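Local coordinates for protein isomerase prhC (Penicillium brasilianum, PDB 5X9J) that acts as a homodimeric isomerase of the trt14 family in the fungal biosynthesis of the hexacyclic meroterpenoid paraherquonin, at residues S25-L30 and V102-K107; L50-E55 and A139-I144; L58-C63 and G143-F148; K91-D96 and A114-T119; I109-A114 and V130-T135. One frame throughout, in Å; residues are numbered along the deposited sequence.

Contact 1: S25-L30 and V102-K107; sequences STREKL and VDEAAK
Arg-27 grips Glu-104 side-on through a salt bridge in which two nitrogens share one carboxylate oxygen. Arg-27 NE reaches Glu-104 OE2 at 2.9 Å and Arg-27 NH2 reaches the same OE2 at 3.0 Å, with the guanidinium and carboxylate planes almost perpendicular (88°). Arg-27 NH2 also pairs with Asp-103 of the second subunit, and Asp-103 here pairs likewise with Arg-27 of that subunit. A leucine here would probably leave the carboxylate of Glu-104 and that Asp-103 of the second subunit without their cationic mate. The segments join the first turn of helix 26-43, opened by a capping box in which Glu-28 N donates to Ser-25 OG at 3.2 Å, to the turn leaving strand 101-103. Val-102 CB lies over one face of the guanidinium, near its rim, and Val-102 CG1 meets Leu-30 CD1 at 3.6 Å. Thr-26 CG2, anti to the backbone N, touches Lys-107 CD at 3.8 Å, the two side chains crossing nearly at right angles.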
# COMPACT_ATOMS: atom_id res chain seq x y z
N SER B 25 -27.04 4.28 1.52
CA SER B 25 -26.24 5.39 1.03
C SER B 25 -25.16 4.88 0.07
O SER B 25 -24.87 3.68 -0.02
CB SER B 25 -25.60 6.14 2.19
OG SER B 25 -24.73 5.28 2.91
N THR B 26 -24.57 5.83 -0.66
CA THR B 26 -23.41 5.50 -1.49
C THR B 26 -22.28 4.94 -0.64
O THR B 26 -21.62 3.97 -1.04
CB THR B 26 -22.95 6.73 -2.28
OG1 THR B 26 -23.99 7.13 -3.18
CG2 THR B 26 -21.69 6.42 -3.10
N ARG B 27 -22.06 5.51 0.55
CA ARG B 27 -20.99 5.00 1.41
C ARG B 27 -21.20 3.53 1.74
O ARG B 27 -20.26 2.73 1.67
CB ARG B 27 -20.87 5.84 2.69
CG ARG B 27 -19.90 5.24 3.72
CD ARG B 27 -19.67 6.17 4.91
NE ARG B 27 -19.07 7.40 4.44
CZ ARG B 27 -17.79 7.72 4.55
NH1 ARG B 27 -16.93 6.91 5.17
NH2 ARG B 27 -17.36 8.87 4.05
N GLU B 28 -22.43 3.15 2.08
CA GLU B 28 -22.71 1.76 2.44
C GLU B 28 -22.53 0.83 1.25
O GLU B 28 -21.98 -0.26 1.40
CB GLU B 28 -24.12 1.63 3.02
CG GLU B 28 -24.31 2.41 4.31
CD GLU B 28 -25.77 2.45 4.76
OE1 GLU B 28 -26.16 1.63 5.60
OE2 GLU B 28 -26.52 3.31 4.26
N LYS B 29 -22.98 1.25 0.07
CA LYS B 29 -22.79 0.44 -1.13
C LYS B 29 -21.31 0.22 -1.42
O LYS B 29 -20.91 -0.87 -1.84
CB LYS B 29 -23.46 1.09 -2.34
CG LYS B 29 -24.98 1.21 -2.27
CD LYS B 29 -25.51 1.77 -3.58
CE LYS B 29 -26.78 2.58 -3.38
NZ LYS B 29 -27.17 3.31 -4.63
N LEU B 30 -20.49 1.25 -1.22
CA LEU B 30 -19.06 1.09 -1.49
C LEU B 30 -18.43 0.14 -0.49
O LEU B 30 -17.61 -0.70 -0.86
CB LEU B 30 -18.38 2.46 -1.47
CG LEU B 30 -18.66 3.35 -2.70
CD1 LEU B 30 -18.16 4.76 -2.47
CD2 LEU B 30 -18.01 2.77 -3.95
N VAL B 102 -13.45 6.06 2.16
CA VAL B 102 -14.58 5.93 1.24
C VAL B 102 -14.84 7.26 0.54
O VAL B 102 -15.16 8.26 1.20
CB VAL B 102 -15.85 5.43 1.96
CG1 VAL B 102 -16.89 5.03 0.94
CG2 VAL B 102 -15.52 4.27 2.89
N ASP B 103 -14.76 7.27 -0.79
CA ASP B 103 -14.93 8.47 -1.61
C ASP B 103 -16.27 8.36 -2.35
O ASP B 103 -16.35 7.80 -3.44
CB ASP B 103 -13.75 8.64 -2.59
CG ASP B 103 -13.72 10.02 -3.28
OD1 ASP B 103 -14.79 10.68 -3.38
OD2 ASP B 103 -12.62 10.44 -3.71
N GLU B 104 -17.32 8.91 -1.73
CA GLU B 104 -18.67 8.77 -2.28
C GLU B 104 -18.82 9.49 -3.61
O GLU B 104 -19.43 8.96 -4.54
CB GLU B 104 -19.69 9.28 -1.26
CG GLU B 104 -19.68 8.49 0.05
CD GLU B 104 -20.34 9.26 1.19
OE1 GLU B 104 -21.44 9.82 0.99
OE2 GLU B 104 -19.74 9.31 2.30
N ALA B 105 -18.25 10.70 -3.73
CA ALA B 105 -18.35 11.44 -4.98
C ALA B 105 -17.65 10.72 -6.12
O ALA B 105 -18.18 10.64 -7.24
CB ALA B 105 -17.77 12.84 -4.80
N ALA B 106 -16.46 10.18 -5.87
CA ALA B 106 -15.71 9.54 -6.94
C ALA B 106 -16.02 8.05 -7.08
O ALA B 106 -15.54 7.43 -8.03
CB ALA B 106 -14.20 9.73 -6.72
N LYS B 107 -16.81 7.48 -6.16
CA LYS B 107 -17.12 6.05 -6.17
C LYS B 107 -15.85 5.21 -6.06
O LYS B 107 -15.65 4.23 -6.79
CB LYS B 107 -17.93 5.65 -7.41
CG LYS B 107 -19.15 6.56 -7.70
CD LYS B 107 -20.23 6.41 -6.66
CE LYS B 107 -21.47 7.24 -7.03
NZ LYS B 107 -21.21 8.70 -6.92

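Contact 2: L50-E55 and A139-I144; sequences LALRTE and ALVDGI
Asp-142 OD1 accepts from Thr-54 OG1 with its anti lone pair, 2.7 Å away, the shortest polar bond between the segments. The hydroxyl gets there because it stands between the backbone N and the carbonyl carbon (chi1 65°), while Asp-142 CG is anti to its own N (chi1 -173°) and swings the carboxylate towards it. Two backbone bonds flank Arg-53 and set it beside Val-141 in a parallel bridge: Val-141 N to Leu-52 O at 2.8 Å, and Thr-54 N to Val-141 O at 2.9 Å. The weakly bonded strand 53-54 thus runs along the start of strand 141-148, where Asp-142 and Gly-143 form a classic beta bulge opposite Gln-133.

The extended chain of Arg-53 carries its guanidinium under the tip of Ile-144, whose CD1 sits over the centre of one face, 3.5 Å from Arg-53 CZ; the two side chains cross at about a right angle. Leu-140 CD2 packs on the carbonyl oxygen of Ala-51 at 3.3 Å, and Leu-52 CG meets Val-141 CG2 at 4.2 Å. Leu-52 is covered further by Leu-33, Lys-36 and Ile-40 of helix 26-43. The methyl group covers one face of the buried guanidinium without pairing its charge; polar contacts must come through its N-H groups, as in the weak bond from NH1 to Thr-59 OG1.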
# COMPACT_ATOMS: atom_id res chain seq x y z
N LEU B 50 -14.97 -12.58 -12.12
CA LEU B 50 -15.13 -11.84 -13.36
C LEU B 50 -16.49 -11.15 -13.45
O LEU B 50 -16.59 -10.06 -14.02
CB LEU B 50 -14.91 -12.78 -14.54
CG LEU B 50 -13.45 -13.23 -14.52
CD1 LEU B 50 -13.24 -14.45 -15.38
CD2 LEU B 50 -12.56 -12.09 -14.97
N ALA B 51 -17.53 -11.76 -12.87
CA ALA B 51 -18.84 -11.15 -12.91
C ALA B 51 -18.91 -9.87 -12.08
O ALA B 51 -19.82 -9.05 -12.28
CB ALA B 51 -19.90 -12.14 -12.42
N LEU B 52 -18.00 -9.68 -11.13
CA LEU B 52 -17.98 -8.45 -10.35
C LEU B 52 -17.29 -7.30 -11.09
O LEU B 52 -17.43 -6.14 -10.67
CB LEU B 52 -17.29 -8.71 -9.01
CG LEU B 52 -17.42 -7.61 -7.95
CD1 LEU B 52 -18.88 -7.40 -7.57
CD2 LEU B 52 -16.56 -7.94 -6.73
N ARG B 53 -16.58 -7.57 -12.17
CA ARG B 53 -15.80 -6.57 -12.87
C ARG B 53 -16.49 -6.13 -14.15
O ARG B 53 -17.16 -6.92 -14.82
CB ARG B 53 -14.42 -7.11 -13.22
CG ARG B 53 -13.68 -7.59 -12.01
CD ARG B 53 -12.38 -8.22 -12.39
NE ARG B 53 -11.75 -8.79 -11.21
CZ ARG B 53 -10.44 -8.84 -11.02
NH1 ARG B 53 -9.61 -8.33 -11.94
NH2 ARG B 53 -9.97 -9.38 -9.89
N THR B 54 -16.32 -4.86 -14.50
CA THR B 54 -16.65 -4.42 -15.85
C THR B 54 -15.76 -5.15 -16.85
O THR B 54 -14.70 -5.68 -16.50
CB THR B 54 -16.47 -2.92 -15.99
OG1 THR B 54 -15.08 -2.60 -15.83
CG2 THR B 54 -17.27 -2.19 -14.94
N GLU B 55 -16.20 -5.16 -18.11
CA GLU B 55 -15.41 -5.81 -19.16
C GLU B 55 -14.04 -5.15 -19.33
O GLU B 55 -13.08 -5.83 -19.69
CB GLU B 55 -16.17 -5.79 -20.49
CG GLU B 55 -17.24 -6.88 -20.62
CD GLU B 55 -17.54 -7.24 -22.07
OE1 GLU B 55 -16.80 -6.79 -22.97
OE2 GLU B 55 -18.53 -7.98 -22.30
N ALA B 139 -22.23 -1.17 -8.33
CA ALA B 139 -22.48 -2.60 -8.43
C ALA B 139 -21.30 -3.38 -8.99
O ALA B 139 -21.19 -4.58 -8.73
CB ALA B 139 -23.72 -2.88 -9.29
N LEU B 140 -20.41 -2.72 -9.73
CA LEU B 140 -19.30 -3.42 -10.36
C LEU B 140 -17.99 -2.70 -10.05
O LEU B 140 -17.96 -1.52 -9.70
CB LEU B 140 -19.49 -3.51 -11.88
CG LEU B 140 -20.69 -4.34 -12.35
CD1 LEU B 140 -20.99 -4.04 -13.81
CD2 LEU B 140 -20.40 -5.82 -12.18
N VAL B 141 -16.89 -3.43 -10.22
CA VAL B 141 -15.56 -2.89 -10.04
C VAL B 141 -14.98 -2.59 -11.41
O VAL B 141 -14.96 -3.46 -12.29
CB VAL B 141 -14.67 -3.86 -9.25
CG1 VAL B 141 -13.25 -3.35 -9.21
CG2 VAL B 141 -15.22 -4.06 -7.81
N ASP B 142 -14.53 -1.35 -11.62
CA ASP B 142 -13.97 -0.92 -12.89
C ASP B 142 -12.46 -0.71 -12.84
O ASP B 142 -11.83 -0.62 -13.90
CB ASP B 142 -14.67 0.37 -13.37
CG ASP B 142 -14.26 0.80 -14.79
OD1 ASP B 142 -14.21 -0.06 -15.71
OD2 ASP B 142 -13.99 2.00 -14.98
N GLY B 143 -11.88 -0.65 -11.65
CA GLY B 143 -10.45 -0.53 -11.49
C GLY B 143 -10.00 -1.05 -10.13
O GLY B 143 -10.70 -0.89 -9.14
N ILE B 144 -8.83 -1.70 -10.09
CA ILE B 144 -8.28 -2.28 -8.88
C ILE B 144 -6.81 -1.89 -8.80
O ILE B 144 -6.06 -2.11 -9.75
CB ILE B 144 -8.41 -3.82 -8.86
CG1 ILE B 144 -9.87 -4.24 -9.02
CG2 ILE B 144 -7.81 -4.41 -7.57
CD1 ILE B 144 -10.04 -5.66 -9.55

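Contact 3: L58-C63 and G143-F148; sequences LTYQCC and GIWEFF
The rings of Tyr-60 and Trp-145 lie side by side, nearly parallel (4°) but displaced, with little overlap. Tyr-60 CD1 stands over the rim of the indole face, 3.4 Å from Trp-145 NE1, while Cys-62 SG lies at the edge of the indole and Ile-144 O at the edge of the phenol. On the same side, Phe-147 takes Cys-62 CB over its face, a CH-pi contact 3.5 Å from the ring centroid. Replacing Phe-147 with an alanine would probably leave Cys-62 CB without its aromatic floor and open a gap beside Leu-129 of the second subunit. Between strands 57-61 and 141-148, four backbone bonds form a parallel ladder from Leu-58 O to Cys-62 N. On the face that carries Thr-59 and Ile-144, Gln-61 NE2 donates to Glu-146 OE2 at 2.7 Å, in its own amide plane and on the anti lone pair, with amide and carboxylate turned 81° apart. Gln-61 bends at chi2 (-70°) to bring the amide there. Phe-148 and Cys-63 neighbour this bond, Cys-63 SG lying over the centre of the Phe-148 ring, 3.9 Å from its centroid. The negative charge of the carboxylate is likely to be eased by the amide N-H.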
# COMPACT_ATOMS: atom_id res chain seq x y z
N LEU B 58 -9.25 -3.05 -15.17
CA LEU B 58 -7.82 -3.29 -15.11
C LEU B 58 -7.37 -3.42 -13.66
O LEU B 58 -7.86 -2.69 -12.79
CB LEU B 58 -7.03 -2.17 -15.80
CG LEU B 58 -7.23 -2.06 -17.31
CD1 LEU B 58 -6.54 -0.81 -17.86
CD2 LEU B 58 -6.68 -3.31 -17.99
N THR B 59 -6.43 -4.33 -13.40
CA THR B 59 -5.81 -4.51 -12.10
C THR B 59 -4.37 -3.99 -12.15
O THR B 59 -3.59 -4.43 -13.00
CB THR B 59 -5.81 -5.98 -11.68
OG1 THR B 59 -7.16 -6.47 -11.65
CG2 THR B 59 -5.19 -6.15 -10.28
N TYR B 60 -4.04 -3.07 -11.26
CA TYR B 60 -2.68 -2.53 -11.15
C TYR B 60 -2.04 -3.03 -9.86
O TYR B 60 -2.48 -2.66 -8.77
CB TYR B 60 -2.69 -1.01 -11.14
CG TYR B 60 -3.34 -0.35 -12.33
CD1 TYR B 60 -4.71 -0.22 -12.40
CD2 TYR B 60 -2.57 0.18 -13.37
CE1 TYR B 60 -5.32 0.40 -13.48
CE2 TYR B 60 -3.17 0.81 -14.46
CZ TYR B 60 -4.55 0.91 -14.50
OH TYR B 60 -5.17 1.52 -15.57
N GLN B 61 -0.98 -3.82 -9.98
CA GLN B 61 -0.13 -4.09 -8.84
C GLN B 61 0.85 -2.93 -8.70
O GLN B 61 1.45 -2.50 -9.69
CB GLN B 61 0.61 -5.42 -9.02
CG GLN B 61 -0.31 -6.59 -9.35
CD GLN B 61 -1.17 -6.99 -8.17
OE1 GLN B 61 -2.39 -7.19 -8.31
NE2 GLN B 61 -0.56 -7.12 -7.00
N CYS B 62 1.01 -2.42 -7.48
CA CYS B 62 1.68 -1.14 -7.28
C CYS B 62 3.01 -1.25 -6.53
O CYS B 62 3.50 -0.24 -6.01
CB CYS B 62 0.75 -0.17 -6.56
SG CYS B 62 -0.71 0.27 -7.54
N CYS B 63 3.60 -2.43 -6.44
CA CYS B 63 4.95 -2.53 -5.90
C CYS B 63 5.93 -2.60 -7.05
O CYS B 63 5.93 -3.59 -7.80
CB CYS B 63 5.09 -3.76 -4.99
SG CYS B 63 4.07 -3.63 -3.50
N GLY B 143 -11.88 -0.65 -11.65
CA GLY B 143 -10.45 -0.53 -11.49
C GLY B 143 -10.00 -1.05 -10.13
O GLY B 143 -10.70 -0.89 -9.14
N ILE B 144 -8.83 -1.70 -10.09
CA ILE B 144 -8.28 -2.28 -8.88
C ILE B 144 -6.81 -1.89 -8.80
O ILE B 144 -6.06 -2.11 -9.75
CB ILE B 144 -8.41 -3.82 -8.86
CG1 ILE B 144 -9.87 -4.24 -9.02
CG2 ILE B 144 -7.81 -4.41 -7.57
CD1 ILE B 144 -10.04 -5.66 -9.55
N TRP B 145 -6.42 -1.30 -7.67
CA TRP B 145 -5.01 -1.05 -7.36
C TRP B 145 -4.68 -1.84 -6.10
O TRP B 145 -5.44 -1.80 -5.13
CB TRP B 145 -4.75 0.44 -7.13
CG TRP B 145 -4.98 1.26 -8.37
CD1 TRP B 145 -4.03 1.74 -9.24
CD2 TRP B 145 -6.25 1.68 -8.89
NE1 TRP B 145 -4.64 2.44 -10.26
CE2 TRP B 145 -6.00 2.43 -10.07
CE3 TRP B 145 -7.58 1.51 -8.48
CZ2 TRP B 145 -7.03 2.99 -10.84
CZ3 TRP B 145 -8.60 2.07 -9.24
CH2 TRP B 145 -8.31 2.80 -10.41
N GLU B 146 -3.57 -2.56 -6.12
CA GLU B 146 -3.20 -3.36 -4.96
C GLU B 146 -1.77 -3.07 -4.54
O GLU B 146 -0.85 -3.07 -5.36
CB GLU B 146 -3.34 -4.86 -5.24
CG GLU B 146 -2.85 -5.69 -4.05
CD GLU B 146 -3.03 -7.21 -4.20
OE1 GLU B 146 -3.78 -7.78 -3.37
OE2 GLU B 146 -2.41 -7.82 -5.12
N PHE B 147 -1.59 -2.84 -3.25
CA PHE B 147 -0.29 -2.82 -2.59
C PHE B 147 -0.19 -4.03 -1.68
O PHE B 147 -1.15 -4.37 -1.00
CB PHE B 147 -0.11 -1.57 -1.74
CG PHE B 147 -0.00 -0.33 -2.52
CD1 PHE B 147 -1.13 0.26 -3.07
CD2 PHE B 147 1.24 0.26 -2.71
CE1 PHE B 147 -1.03 1.43 -3.81
CE2 PHE B 147 1.35 1.43 -3.44
CZ PHE B 147 0.21 2.01 -4.00
N PHE B 148 0.97 -4.67 -1.66
CA PHE B 148 1.16 -5.82 -0.80
C PHE B 148 2.56 -5.71 -0.24
O PHE B 148 3.34 -4.86 -0.65
CB PHE B 148 0.96 -7.14 -1.57
CG PHE B 148 1.77 -7.19 -2.84
CD1 PHE B 148 1.26 -6.68 -4.02
CD2 PHE B 148 3.06 -7.69 -2.83
CE1 PHE B 148 2.02 -6.68 -5.18
CE2 PHE B 148 3.83 -7.69 -3.97
CZ PHE B 148 3.31 -7.20 -5.16

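Contact 4: K91-D96 and A114-T119; sequences KFWIID and ACSADT
Ala-114 sits against Trp-93, its CB over the six-membered ring of the indole, 4.0 Å from the centroid, and its carbonyl oxygen over the rim of that face, 3.4 Å from Trp-93 CE3. With chi1 at 65°, Trp-93 CG has both the N and the C of its own backbone beside it, which lets the indole fold back over the neighbouring strand. Ile-95 CG2 touches the same methyl at 3.8 Å, so two side chains meet at Ala-114 CB. Two backbone bonds, Ala-114 N to Trp-93 O and Trp-93 N to Ala-114 O, make this a hydrogen-bonded pair.

Cys-115 points to the other face, where its CB meets Phe-92 CD2 at 3.5 Å. Phe-92 and Cys-115 form a non-hydrogen-bonded pair, in which Cys-115 CA leans on Lys-91 O at 3.1 Å in a CA-H...O contact. Behind it, the Phe-92 ring rests on Cys-38 and Ile-41 of helix 26-43 and on Val-130.

Ser-116 returns to the face of Trp-93. Its OG lies at the edge of the indole, 3.6 Å from Trp-93 CZ3, and 3.8 Å from Lys-91 CB. Lys-91 N donates to Ser-116 O at 2.9 Å, and Ser-116 N answers to Lys-91 O. The alternating hydrogen-bonded and non-hydrogen-bonded pairs are those of a regular antiparallel ladder, here joining strands 90-94 and 108-119 within the mixed sheet, with helix 26-43 packed on the Phe-92 face.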
# COMPACT_ATOMS: atom_id res chain seq x y z
N LYS B 91 -7.48 -17.40 1.48
CA LYS B 91 -8.40 -16.52 2.19
C LYS B 91 -7.96 -15.07 1.97
O LYS B 91 -6.76 -14.79 1.92
CB LYS B 91 -8.43 -16.83 3.69
CG LYS B 91 -8.90 -18.24 4.05
CD LYS B 91 -8.63 -18.55 5.53
CE LYS B 91 -9.05 -19.99 5.91
NZ LYS B 91 -10.52 -20.20 5.83
N PHE B 92 -8.93 -14.16 1.88
CA PHE B 92 -8.67 -12.74 1.66
C PHE B 92 -9.77 -11.98 2.39
O PHE B 92 -10.96 -12.22 2.13
CB PHE B 92 -8.67 -12.42 0.16
CG PHE B 92 -8.07 -11.07 -0.20
CD1 PHE B 92 -8.88 -9.95 -0.35
CD2 PHE B 92 -6.72 -10.93 -0.44
CE1 PHE B 92 -8.35 -8.71 -0.69
CE2 PHE B 92 -6.17 -9.70 -0.79
CZ PHE B 92 -6.98 -8.59 -0.91
N TRP B 93 -9.41 -11.09 3.31
CA TRP B 93 -10.42 -10.45 4.14
C TRP B 93 -9.97 -9.05 4.54
O TRP B 93 -8.77 -8.79 4.69
CB TRP B 93 -10.74 -11.28 5.39
CG TRP B 93 -9.59 -11.41 6.37
CD1 TRP B 93 -9.40 -10.69 7.51
CD2 TRP B 93 -8.48 -12.33 6.30
NE1 TRP B 93 -8.25 -11.09 8.15
CE2 TRP B 93 -7.67 -12.10 7.43
CE3 TRP B 93 -8.11 -13.33 5.40
CZ2 TRP B 93 -6.50 -12.83 7.67
CZ3 TRP B 93 -6.94 -14.05 5.64
CH2 TRP B 93 -6.15 -13.79 6.77
N ILE B 94 -10.95 -8.17 4.75
CA ILE B 94 -10.67 -6.80 5.18
C ILE B 94 -10.27 -6.80 6.65
O ILE B 94 -10.87 -7.49 7.49
CB ILE B 94 -11.89 -5.90 4.93
CG1 ILE B 94 -12.24 -5.89 3.45
CG2 ILE B 94 -11.62 -4.48 5.41
CD1 ILE B 94 -13.38 -4.96 3.12
N ILE B 95 -9.21 -6.04 6.96
CA ILE B 95 -8.75 -5.83 8.33
C ILE B 95 -8.82 -4.35 8.64
O ILE B 95 -8.87 -3.50 7.74
CB ILE B 95 -7.31 -6.34 8.55
CG1 ILE B 95 -6.34 -5.59 7.62
CG2 ILE B 95 -7.23 -7.86 8.33
CD1 ILE B 95 -4.84 -5.88 7.87
N ASP B 96 -8.80 -4.04 9.94
CA ASP B 96 -8.59 -2.67 10.44
C ASP B 96 -9.57 -1.71 9.76
O ASP B 96 -9.19 -0.72 9.13
CB ASP B 96 -7.13 -2.24 10.22
CG ASP B 96 -6.79 -0.93 10.92
OD1 ASP B 96 -7.49 -0.56 11.89
OD2 ASP B 96 -5.80 -0.26 10.50
N ALA B 114 -5.96 -8.53 4.45
CA ALA B 114 -4.97 -9.55 4.70
C ALA B 114 -5.34 -10.78 3.88
O ALA B 114 -6.49 -10.96 3.50
CB ALA B 114 -4.87 -9.91 6.19
N CYS B 115 -4.34 -11.60 3.59
CA CYS B 115 -4.57 -12.84 2.87
C CYS B 115 -3.65 -13.91 3.43
O CYS B 115 -2.64 -13.62 4.07
CB CYS B 115 -4.36 -12.70 1.36
SG CYS B 115 -2.68 -12.23 0.93
N SER B 116 -4.04 -15.16 3.18
CA SER B 116 -3.27 -16.31 3.62
C SER B 116 -3.59 -17.48 2.71
O SER B 116 -4.64 -17.52 2.05
CB SER B 116 -3.58 -16.69 5.07
OG SER B 116 -4.96 -16.99 5.24
N ALA B 117 -2.66 -18.43 2.67
CA ALA B 117 -2.82 -19.64 1.88
C ALA B 117 -1.77 -20.65 2.32
O ALA B 117 -0.69 -20.27 2.80
CB ALA B 117 -2.68 -19.37 0.38
N ASP B 118 -2.11 -21.92 2.18
CA ASP B 118 -1.11 -22.97 2.13
C ASP B 118 -0.59 -23.08 0.71
O ASP B 118 -1.35 -22.92 -0.25
CB ASP B 118 -1.70 -24.30 2.60
CG ASP B 118 -2.00 -24.29 4.08
OD1 ASP B 118 -1.05 -24.05 4.87
OD2 ASP B 118 -3.16 -24.49 4.45
N THR B 119 0.71 -23.28 0.56
CA THR B 119 1.30 -23.35 -0.77
C THR B 119 2.34 -24.46 -0.79
O THR B 119 2.79 -24.95 0.24
CB THR B 119 1.98 -22.04 -1.20
OG1 THR B 119 3.25 -21.94 -0.54
CG2 THR B 119 1.12 -20.80 -0.88

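Contact 5: I109-A114 and V130-T135; sequences IAFRAA and VILQAT
Phe-111 reaches across to Val-130 with its ring laid alongside the valine. From CB, a chi1 of 57° tucks CG in over its own main chain, which turns the ring over the neighbouring strand. Phe-111 CD2 then passes Val-130 O at 3.8 Å, and Phe-111 CE1 comes within 3.8 Å of Val-130 CB. At the tip, Phe-111 CZ meets Val-130 CB at 3.6 Å, a CH-pi contact over the rim of one face, while Leu-132 CD1 lies at the ring edge, 3.8 Å from Phe-111 CE2. The ring also rests on Ala-34 and Cys-38 of helix 26-43. These pairs belong to the beta hairpin of strands 108-119 and 124-134, in antiparallel register with Ile-109 opposite Leu-132. Phe-111 N donates to Val-130 O at 2.9 Å, and Val-130 N returns a nearly straight bond (176°) to Phe-111 O. On the opposite face Ala-110 CB packs on Ile-131 CG1 at 3.8 Å; there Ala-110 packs on Ala-110 of the second subunit, and Ile-131 on its Leu-129.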
# COMPACT_ATOMS: atom_id res chain seq x y z
N ILE B 109 -12.99 3.41 -3.09
CA ILE B 109 -12.81 2.99 -1.70
C ILE B 109 -11.43 2.38 -1.56
O ILE B 109 -10.98 1.61 -2.41
CB ILE B 109 -13.94 2.03 -1.26
CG1 ILE B 109 -13.78 1.64 0.21
CG2 ILE B 109 -14.01 0.80 -2.18
CD1 ILE B 109 -15.07 1.00 0.82
N ALA B 110 -10.74 2.75 -0.49
CA ALA B 110 -9.45 2.17 -0.17
C ALA B 110 -9.59 1.44 1.16
O ALA B 110 -10.16 1.98 2.11
CB ALA B 110 -8.36 3.25 -0.07
N PHE B 111 -9.08 0.21 1.22
CA PHE B 111 -9.20 -0.55 2.45
C PHE B 111 -7.97 -1.43 2.63
O PHE B 111 -7.32 -1.83 1.67
CB PHE B 111 -10.47 -1.41 2.47
CG PHE B 111 -10.60 -2.36 1.31
CD1 PHE B 111 -10.14 -3.67 1.42
CD2 PHE B 111 -11.19 -1.96 0.13
CE1 PHE B 111 -10.29 -4.56 0.36
CE2 PHE B 111 -11.33 -2.82 -0.93
CZ PHE B 111 -10.89 -4.14 -0.81
N ARG B 112 -7.68 -1.72 3.89
CA ARG B 112 -6.63 -2.66 4.24
C ARG B 112 -7.19 -4.08 4.24
O ARG B 112 -8.33 -4.31 4.66
CB ARG B 112 -6.06 -2.33 5.62
CG ARG B 112 -5.34 -0.99 5.69
CD ARG B 112 -4.81 -0.79 7.11
NE ARG B 112 -3.65 -1.64 7.37
CZ ARG B 112 -3.03 -1.71 8.54
NH1 ARG B 112 -3.47 -1.00 9.57
NH2 ARG B 112 -1.97 -2.50 8.68
N ALA B 113 -6.39 -5.02 3.76
CA ALA B 113 -6.81 -6.41 3.69
C ALA B 113 -5.64 -7.30 4.06
O ALA B 113 -4.47 -6.89 4.03
CB ALA B 113 -7.33 -6.77 2.29
N ALA B 114 -5.96 -8.53 4.45
CA ALA B 114 -4.97 -9.55 4.70
C ALA B 114 -5.34 -10.78 3.88
O ALA B 114 -6.49 -10.96 3.50
CB ALA B 114 -4.87 -9.91 6.19
N VAL B 130 -5.94 -2.11 -0.82
CA VAL B 130 -6.67 -2.24 -2.07
C VAL B 130 -7.44 -0.96 -2.30
O VAL B 130 -8.08 -0.45 -1.38
CB VAL B 130 -7.62 -3.45 -2.06
CG1 VAL B 130 -8.44 -3.51 -3.37
CG2 VAL B 130 -6.83 -4.77 -1.86
N ILE B 131 -7.38 -0.43 -3.52
CA ILE B 131 -8.27 0.65 -3.93
C ILE B 131 -9.18 0.10 -5.02
O ILE B 131 -8.70 -0.49 -5.99
CB ILE B 131 -7.49 1.87 -4.45
CG1 ILE B 131 -6.57 2.42 -3.36
CG2 ILE B 131 -8.49 2.94 -4.95
CD1 ILE B 131 -5.70 3.61 -3.85
N LEU B 132 -10.48 0.31 -4.87
CA LEU B 132 -11.44 -0.06 -5.90
C LEU B 132 -12.05 1.19 -6.51
O LEU B 132 -12.42 2.13 -5.80
CB LEU B 132 -12.56 -0.94 -5.35
CG LEU B 132 -12.13 -2.24 -4.66
CD1 LEU B 132 -13.35 -2.96 -4.09
CD2 LEU B 132 -11.37 -3.14 -5.63
N GLN B 133 -12.14 1.21 -7.84
CA GLN B 133 -12.96 2.16 -8.56
C GLN B 133 -14.24 1.43 -8.92
O GLN B 133 -14.21 0.43 -9.63
CB GLN B 133 -12.26 2.68 -9.82
CG GLN B 133 -13.18 3.50 -10.73
CD GLN B 133 -13.50 4.85 -10.14
OE1 GLN B 133 -12.62 5.69 -10.02
NE2 GLN B 133 -14.75 5.06 -9.73
N ALA B 134 -15.36 1.90 -8.39
CA ALA B 134 -16.64 1.28 -8.67
C ALA B 134 -17.30 1.97 -9.84
O ALA B 134 -16.98 3.11 -10.18
CB ALA B 134 -17.54 1.34 -7.45
N THR B 135 -18.24 1.26 -10.47
CA THR B 135 -19.15 1.92 -11.40
C THR B 135 -20.06 2.88 -10.64
O THR B 135 -20.09 2.91 -9.41
CB THR B 135 -20.00 0.91 -12.15
OG1 THR B 135 -20.61 0.01 -11.22
CG2 THR B 135 -19.17 0.15 -13.14

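From the N terminus, contact 1 opens on helix 26-43 and closes at the turn following strand 101-103. Contacts 2 and 3 open next, on strands 53-54 and 57-61, and both close on strand 141-148, sharing Gly-143 and Ile-144; each crosses contact 1. Nested inside both their loops lie contacts 4 and 5. Contact 4 joins strands 90-94 and 108-119, crossing contact 1 and contact 5, with which it shares Ala-114. Contact 5, starting after contact 1 has ended, closes a hairpin. Contacts 3 to 5 pair strands of the mixed sheet, contact 2 adds the short strand 53-54 beside strand 141-148, and contact 1 ties the helix start to the sheet beside the second subunit, which contacts 3, 4 and 5 also reach.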